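Hydrolase, isochorismatase family (Pseudomonas putida, PDB 4L07) probably hydrolyses the amide bond of maleamate to give maleate and ammonia, as a maleamate amidase of the isochorismatase family. Local coordinates at residues Thr69-Pro74 with Arg97-Asp102; Gly143-Gly148 with Ala172-Gly177. All blocks are in the same frame, centred on the assembly; numbering follows the deposited sequence.

Interaction 1 (Thr69-Pro74 with Arg97-Asp102)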
ATOM      1  N   THR A  69      -3.366 -15.613  -8.322  1.00 21.10           N
ATOM      2  CA  THR A  69      -4.226 -16.619  -7.715  1.00 21.50           C
ATOM      3  C   THR A  69      -4.539 -16.182  -6.287  1.00 21.34           C
ATOM      4  O   THR A  69      -3.713 -15.530  -5.629  1.00 21.39           O
ATOM      5  CB  THR A  69      -3.584 -18.037  -7.751  1.00 21.95           C
ATOM      6  OG1 THR A  69      -4.552 -19.030  -7.386  1.00 23.23           O
ATOM      7  CG2 THR A  69      -2.383 -18.134  -6.809  1.00 22.22           C
ATOM      8  N   ILE A  70      -5.740 -16.515  -5.829  1.00 20.60           N
ATOM      9  CA  ILE A  70      -6.115 -16.345  -4.433  1.00 20.48           C
ATOM     10  C   ILE A  70      -5.840 -17.667  -3.714  1.00 21.01           C
ATOM     11  O   ILE A  70      -6.367 -18.716  -4.102  1.00 20.31           O
ATOM     12  CB  ILE A  70      -7.614 -15.982  -4.282  1.00 20.29           C
ATOM     13  CG1 ILE A  70      -7.906 -14.594  -4.883  1.00 20.02           C
ATOM     14  CG2 ILE A  70      -8.030 -16.054  -2.816  1.00 20.97           C
ATOM     15  CD1 ILE A  70      -9.385 -14.269  -5.031  1.00 19.86           C
ATOM     16  N   ALA A  71      -5.015 -17.617  -2.673  1.00 20.39           N
ATOM     17  CA  ALA A  71      -4.722 -18.803  -1.864  1.00 21.37           C
ATOM     18  C   ALA A  71      -4.544 -18.424  -0.399  1.00 21.78           C
ATOM     19  O   ALA A  71      -3.925 -17.400  -0.099  1.00 22.79           O
ATOM     20  CB  ALA A  71      -3.473 -19.501  -2.379  1.00 21.04           C
ATOM     21  N   TYR A  72      -5.093 -19.246   0.497  1.00 22.01           N
ATOM     22  CA  TYR A  72      -5.023 -19.018   1.949  1.00 22.28           C
ATOM     23  C   TYR A  72      -4.391 -20.154   2.729  1.00 24.34           C
ATOM     24  O   TYR A  72      -4.572 -21.327   2.405  1.00 24.33           O
ATOM     25  CB  TYR A  72      -6.414 -18.802   2.543  1.00 21.36           C
ATOM     26  CG  TYR A  72      -7.176 -17.701   1.877  1.00 20.59           C
ATOM     27  CD1 TYR A  72      -6.846 -16.368   2.107  1.00 20.67           C
ATOM     28  CD2 TYR A  72      -8.213 -17.990   0.995  1.00 20.26           C
ATOM     29  CE1 TYR A  72      -7.537 -15.346   1.477  1.00 19.71           C
ATOM     30  CE2 TYR A  72      -8.911 -16.978   0.362  1.00 20.22           C
ATOM     31  CZ  TYR A  72      -8.569 -15.659   0.614  1.00 20.26           C
ATOM     32  OH  TYR A  72      -9.248 -14.647  -0.010  1.00 19.52           O
ATOM     33  N   HIS A  73      -3.667 -19.789   3.784  1.00 24.40           N
ATOM     34  CA  HIS A  73      -3.339 -20.735   4.837  1.00 25.76           C
ATOM     35  C   HIS A  73      -4.525 -20.805   5.751  1.00 26.29           C
ATOM     36  O   HIS A  73      -5.221 -19.800   5.935  1.00 26.44           O
ATOM     37  CB  HIS A  73      -2.108 -20.271   5.608  1.00 26.56           C
ATOM     38  CG  HIS A  73      -0.871 -20.162   4.761  1.00 28.54           C
ATOM     39  ND1 HIS A  73      -0.245 -21.241   4.252  1.00 28.69           N
ATOM     40  CD2 HIS A  73      -0.140 -19.050   4.351  1.00 28.49           C
ATOM     41  CE1 HIS A  73       0.827 -20.840   3.544  1.00 29.41           C
ATOM     42  NE2 HIS A  73       0.891 -19.497   3.609  1.00 29.65           N
ATOM     43  N   PRO A  74      -4.789 -21.986   6.341  1.00 26.80           N
ATOM     44  CA  PRO A  74      -5.946 -22.160   7.227  1.00 26.11           C
ATOM     45  C   PRO A  74      -6.071 -21.085   8.315  1.00 25.01           C
ATOM     46  O   PRO A  74      -7.174 -20.610   8.588  1.00 24.69           O
ATOM     47  CB  PRO A  74      -5.691 -23.529   7.857  1.00 27.35           C
ATOM     48  CG  PRO A  74      -4.936 -24.266   6.804  1.00 27.48           C
ATOM     49  CD  PRO A  74      -4.053 -23.253   6.143  1.00 27.67           C
ATOM     50  N   ARG A  97      -5.983 -28.215  -5.397  1.00 27.92           N
ATOM     51  CA  ARG A  97      -6.111 -28.024  -6.839  1.00 27.32           C
ATOM     52  C   ARG A  97      -6.770 -26.681  -7.180  1.00 26.43           C
ATOM     53  O   ARG A  97      -6.499 -26.110  -8.233  1.00 26.46           O
ATOM     54  CB  ARG A  97      -6.901 -29.181  -7.468  1.00 26.71           C
ATOM     55  CG  ARG A  97      -6.860 -29.208  -8.991  1.00 27.83           C
ATOM     56  CD  ARG A  97      -7.534 -30.453  -9.551  1.00 27.58           C
ATOM     57  NE  ARG A  97      -7.606 -30.412 -11.011  1.00 27.79           N
ATOM     58  CZ  ARG A  97      -8.623 -29.902 -11.702  1.00 27.77           C
ATOM     59  NH1 ARG A  97      -8.601 -29.912 -13.031  1.00 27.70           N
ATOM     60  NH2 ARG A  97      -9.665 -29.381 -11.071  1.00 27.66           N
ATOM     61  N   LEU A  98      -7.610 -26.180  -6.273  1.00 26.78           N
ATOM     62  CA  LEU A  98      -8.400 -24.961  -6.510  1.00 26.50           C
ATOM     63  C   LEU A  98      -7.514 -23.753  -6.817  1.00 25.63           C
ATOM     64  O   LEU A  98      -7.899 -22.875  -7.590  1.00 24.19           O
ATOM     65  CB  LEU A  98      -9.288 -24.633  -5.295  1.00 27.59           C
ATOM     66  CG  LEU A  98     -10.404 -25.483  -4.646  1.00 29.04           C
ATOM     67  CD1 LEU A  98     -11.812 -25.005  -4.995  1.00 28.17           C
ATOM     68  CD2 LEU A  98     -10.238 -26.992  -4.812  1.00 28.39           C
ATOM     69  N   VAL A  99      -6.324 -23.725  -6.216  1.00 25.46           N
ATOM     70  CA  VAL A  99      -5.428 -22.573  -6.297  1.00 26.54           C
ATOM     71  C   VAL A  99      -4.465 -22.640  -7.488  1.00 26.65           C
ATOM     72  O   VAL A  99      -3.795 -21.655  -7.817  1.00 26.23           O
ATOM     73  CB  VAL A  99      -4.667 -22.406  -4.963  1.00 26.77           C
ATOM     74  CG1 VAL A  99      -3.579 -21.350  -5.071  1.00 30.20           C
ATOM     75  CG2 VAL A  99      -5.651 -22.063  -3.850  1.00 27.20           C
ATOM     76  N   GLU A 100      -4.406 -23.803  -8.137  1.00 27.16           N
ATOM     77  CA  GLU A 100      -3.531 -24.006  -9.288  1.00 27.48           C
ATOM     78  C   GLU A 100      -4.072 -23.300 -10.519  1.00 25.83           C
ATOM     79  O   GLU A 100      -5.286 -23.310 -10.760  1.00 24.45           O
ATOM     80  CB  GLU A 100      -3.375 -25.506  -9.575  1.00 30.48           C
ATOM     81  CG  GLU A 100      -2.577 -26.259  -8.523  1.00 34.69           C
ATOM     82  CD  GLU A 100      -1.094 -25.930  -8.568  1.00 39.00           C
ATOM     83  OE1 GLU A 100      -0.517 -25.658  -7.494  1.00 42.75           O
ATOM     84  OE2 GLU A 100      -0.503 -25.930  -9.674  1.00 42.69           O
ATOM     85  N   ILE A 101      -3.170 -22.706 -11.295  1.00 24.14           N
ATOM     86  CA  ILE A 101      -3.533 -22.000 -12.518  1.00 24.11           C
ATOM     87  C   ILE A 101      -4.005 -23.032 -13.537  1.00 24.59           C
ATOM     88  O   ILE A 101      -3.356 -24.059 -13.730  1.00 24.00           O
ATOM     89  CB  ILE A 101      -2.353 -21.164 -13.074  1.00 24.16           C
ATOM     90  CG1 ILE A 101      -1.855 -20.142 -12.027  1.00 24.14           C
ATOM     91  CG2 ILE A 101      -2.728 -20.461 -14.376  1.00 24.17           C
ATOM     92  CD1 ILE A 101      -2.921 -19.193 -11.500  1.00 23.66           C
ATOM     93  N   ASP A 102      -5.148 -22.764 -14.159  1.00 24.62           N
ATOM     94  CA  ASP A 102      -5.714 -23.672 -15.154  1.00 24.86           C
ATOM     95  C   ASP A 102      -4.762 -23.818 -16.349  1.00 25.76           C
ATOM     96  O   ASP A 102      -4.323 -22.824 -16.930  1.00 24.33           O
ATOM     97  CB  ASP A 102      -7.092 -23.165 -15.595  1.00 24.71           C
ATOM     98  CG  ASP A 102      -7.884 -24.202 -16.376  1.00 24.90           C
ATOM     99  OD1 ASP A 102      -7.277 -24.933 -17.182  1.00 25.38           O
ATOM    100  OD2 ASP A 102      -9.119 -24.276 -16.186  1.00 24.62           O
TER
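The C-terminal end of strand 65-70 of the parallel sheet, and the loop leaving it, is met here by V99, in the long connection between helix 82-85 and strand 112-116. The polar link runs from T69 OG1 to V99 O, a hydrogen bond of 2.8 Å in which the hydroxyl donates. It meets the oxygen at a C=O...donor angle of 125°, tilted 23° from the carbonyl plane. OG1 reaches it because it stands anti to the backbone N (chi1 -169°), swung to the side of its own carbonyl carbon. The T69 and V99 side chains cross nearly at right angles, and V99 CG1 lies 3.4 Å from T69 OG1, so a methyl flanks the hydroxyl beside its bond to the carbonyl. V99 sets both branches against A71 CB, CG1 pressing at 3.3 Å, tighter than usual for two carbons, while CG2 also lies 3.4 Å from I70 O. Beyond T69, I101 sends only its terminal methyl inward, CD1 touching T69 CB at 4.0 Å. A valine in place of T69 would probably keep much of the apolar contact but leave V99 O without this hydroxyl donor, with methyl packing the remaining link between the two segments. The turn at 97-100 carries its own backbone bond, E100 N to R97 O. T69 and A71 also pack on V115 of strand 112-116, while I70 leads away from V99 toward W82 and F33, near a bound sulfate. The contact thus fastens a long connection across the end of its preceding strand, in the three-layer alpha/beta/alpha fold, built round a parallel sheet, of isochorismatase-type hydrolases.

Interaction 2 (Gly143-Gly148 with Ala172-Gly177); sequences GATTSG and ADRAKG. With SO4 (sulfate ion), chain C.
D173 OD2 is gripped by two donors of S147: the hydroxyl OG at 2.7 Å, on the syn lone pair, and the backbone N at 2.9 Å, from above the carboxylate plane, 43° out of it. The carboxylate swings in with CG anti to its backbone N (chi1 -150°), and its other oxygen, OD1, takes R174 N at 2.6 Å, which fixes its rotation. A172 O accepts T146 N at 2.9 Å, and A172 N bonds to G143 O. A cis peptide joins A144 to T145; as in relatives, the amides of T145 and C149 probably form an oxyanion hole, and both bond to a sulfate, consistent with its sitting there. T145 N and OG1 both bond to its O2, the hydroxyl at 2.7 Å. R174 brings NH1 and NH2 to O1, each at 2.8 Å, with the sulfur in the guanidinium plane, while T145 CG2 lies over one guanidinium face, 3.4 Å from NH1. K189 NZ of the third subunit also bonds to the sulfate. The contact joins strand 138-144 and the start of helix 146-159 to the end of strand 163-172 and the turn into helix 176-189, whose H179 bonds to T146 OG1.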
ATOM      1  N   GLY A 143      -9.099 -12.308 -17.112  1.00 20.64           N
ATOM      2  CA  GLY A 143      -9.332 -13.212 -15.992  1.00 20.47           C
ATOM      3  C   GLY A 143     -10.760 -13.392 -15.512  1.00 20.53           C
ATOM      4  O   GLY A 143     -11.712 -13.188 -16.263  1.00 20.18           O
ATOM      5  N   ALA A 144     -10.895 -13.791 -14.249  1.00 20.82           N
ATOM      6  CA  ALA A 144     -12.193 -14.057 -13.634  1.00 20.83           C
ATOM      7  C   ALA A 144     -12.225 -13.525 -12.200  1.00 20.48           C
ATOM      8  O   ALA A 144     -11.248 -13.681 -11.475  1.00 20.21           O
ATOM      9  CB  ALA A 144     -12.474 -15.553 -13.645  1.00 21.17           C
ATOM     10  N   THR A 145     -13.323 -12.895 -11.775  1.00 20.24           N
ATOM     11  CA  THR A 145     -14.484 -12.610 -12.615  1.00 19.93           C
ATOM     12  C   THR A 145     -14.494 -11.131 -12.965  1.00 19.73           C
ATOM     13  O   THR A 145     -13.917 -10.304 -12.250  1.00 19.04           O
ATOM     14  CB  THR A 145     -15.814 -12.954 -11.912  1.00 19.78           C
ATOM     15  OG1 THR A 145     -15.961 -12.147 -10.729  1.00 19.46           O
ATOM     16  CG2 THR A 145     -15.853 -14.428 -11.532  1.00 20.07           C
ATOM     17  N   THR A 146     -15.159 -10.795 -14.061  1.00 19.12           N
ATOM     18  CA  THR A 146     -15.221  -9.406 -14.526  1.00 19.72           C
ATOM     19  C   THR A 146     -15.626  -8.433 -13.422  1.00 19.47           C
ATOM     20  O   THR A 146     -14.962  -7.410 -13.215  1.00 20.34           O
ATOM     21  CB  THR A 146     -16.193  -9.267 -15.701  1.00 19.77           C
ATOM     22  OG1 THR A 146     -15.979 -10.362 -16.596  1.00 20.38           O
ATOM     23  CG2 THR A 146     -15.961  -7.957 -16.435  1.00 19.17           C
ATOM     24  N   SER A 147     -16.700  -8.769 -12.712  1.00 20.16           N
ATOM     25  CA  SER A 147     -17.255  -7.879 -11.692  1.00 20.07           C
ATOM     26  C   SER A 147     -16.487  -7.894 -10.375  1.00 20.72           C
ATOM     27  O   SER A 147     -16.661  -6.994  -9.560  1.00 22.13           O
ATOM     28  CB  SER A 147     -18.738  -8.169 -11.442  1.00 19.67           C
ATOM     29  OG  SER A 147     -18.968  -9.521 -11.063  1.00 19.05           O
ATOM     30  N   GLY A 148     -15.647  -8.907 -10.171  1.00 19.79           N
ATOM     31  CA  GLY A 148     -14.926  -9.069  -8.909  1.00 18.91           C
ATOM     32  C   GLY A 148     -13.456  -8.729  -9.037  1.00 18.82           C
ATOM     33  O   GLY A 148     -13.078  -7.552  -9.091  1.00 18.86           O
ATOM     34  N   ALA A 172     -14.248 -13.492 -17.788  1.00 22.41           N
ATOM     35  CA  ALA A 172     -15.359 -14.399 -17.491  1.00 22.22           C
ATOM     36  C   ALA A 172     -16.079 -13.965 -16.215  1.00 21.97           C
ATOM     37  O   ALA A 172     -15.465 -13.409 -15.302  1.00 20.94           O
ATOM     38  CB  ALA A 172     -14.849 -15.826 -17.361  1.00 22.56           C
ATOM     39  N   ASP A 173     -17.381 -14.215 -16.152  1.00 21.81           N
ATOM     40  CA  ASP A 173     -18.148 -13.937 -14.943  1.00 21.51           C
ATOM     41  C   ASP A 173     -19.267 -14.962 -14.735  1.00 21.63           C
ATOM     42  O   ASP A 173     -19.533 -15.803 -15.618  1.00 21.72           O
ATOM     43  CB  ASP A 173     -18.710 -12.508 -14.988  1.00 21.18           C
ATOM     44  CG  ASP A 173     -18.864 -11.895 -13.603  1.00 21.64           C
ATOM     45  OD1 ASP A 173     -19.080 -12.648 -12.629  1.00 21.38           O
ATOM     46  OD2 ASP A 173     -18.771 -10.652 -13.491  1.00 21.85           O
ATOM     47  N   ARG A 174     -19.909 -14.887 -13.570  1.00 21.47           N
ATOM     48  CA  ARG A 174     -20.971 -15.809 -13.158  1.00 22.08           C
ATOM     49  C   ARG A 174     -22.313 -15.488 -13.781  1.00 22.94           C
ATOM     50  O   ARG A 174     -23.192 -16.344 -13.831  1.00 22.73           O
ATOM     51  CB  ARG A 174     -21.127 -15.793 -11.637  1.00 22.15           C
ATOM     52  CG  ARG A 174     -19.921 -16.362 -10.934  1.00 21.84           C
ATOM     53  CD  ARG A 174     -20.019 -16.327  -9.425  1.00 21.32           C
ATOM     54  NE  ARG A 174     -18.763 -16.830  -8.884  1.00 20.55           N
ATOM     55  CZ  ARG A 174     -17.713 -16.071  -8.591  1.00 20.99           C
ATOM     56  NH1 ARG A 174     -17.771 -14.750  -8.758  1.00 20.53           N
ATOM     57  NH2 ARG A 174     -16.603 -16.636  -8.129  1.00 20.18           N
ATOM     58  N   ALA A 175     -22.468 -14.245 -14.228  1.00 23.64           N
ATOM     59  CA  ALA A 175     -23.723 -13.759 -14.802  1.00 24.02           C
ATOM     60  C   ALA A 175     -23.446 -12.569 -15.700  1.00 24.21           C
ATOM     61  O   ALA A 175     -22.465 -11.846 -15.498  1.00 23.74           O
ATOM     62  CB  ALA A 175     -24.705 -13.378 -13.702  1.00 24.13           C
ATOM     63  N   LYS A 176     -24.315 -12.372 -16.687  1.00 24.55           N
ATOM     64  CA  LYS A 176     -24.158 -11.316 -17.683  1.00 25.64           C
ATOM     65  C   LYS A 176     -24.283  -9.911 -17.083  1.00 24.16           C
ATOM     66  O   LYS A 176     -23.526  -9.010 -17.450  1.00 23.72           O
ATOM     67  CB  LYS A 176     -25.188 -11.515 -18.800  1.00 28.40           C
ATOM     68  CG  LYS A 176     -25.072 -10.569 -19.981  1.00 31.19           C
ATOM     69  CD  LYS A 176     -26.103 -10.949 -21.041  1.00 33.30           C
ATOM     70  CE  LYS A 176     -26.251  -9.878 -22.108  1.00 35.31           C
ATOM     71  NZ  LYS A 176     -27.327 -10.250 -23.071  1.00 36.70           N
ATOM     72  N   GLY A 177     -25.240  -9.735 -16.174  1.00 23.11           N
ATOM     73  CA  GLY A 177     -25.522  -8.424 -15.560  1.00 21.65           C
ATOM     74  C   GLY A 177     -24.309  -7.738 -14.944  1.00 21.44           C
ATOM     75  O   GLY A 177     -23.913  -6.665 -15.398  1.00 20.83           O
TER
HETATM   76  S   SO4 C 301     -14.388 -13.001  -7.828  1.00 20.39           S
HETATM   77  O1  SO4 C 301     -15.068 -14.271  -8.196  1.00 20.94           O
HETATM   78  O2  SO4 C 301     -13.878 -12.320  -9.025  1.00 20.25           O
HETATM   79  O3  SO4 C 301     -15.356 -12.109  -7.155  1.00 22.21           O
HETATM   80  O4  SO4 C 301     -13.260 -13.266  -6.890  1.00 22.00           O

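How the interactions relate
Interactions 1 and 2 both lie at C-terminal ends of strands in the same parallel sheet, with strand 22-27 between strands 65-70 and 138-144. Their centres are 18 Å apart and their nearest atoms about 7 Å apart, so they do not touch; along the chain, interaction 1 closes before interaction 2 opens. Both border the same sulfate: the I70 side chain comes within about 4 Å of the ion that T145 and R174 bind. The ion, probably from the crystallisation liquor, is consistent with a pocket for an anionic group at what is probably the active site. Interaction 2 supplies several of its hydrogen-bond donors, whereas interaction 1 borders it through an apolar side chain.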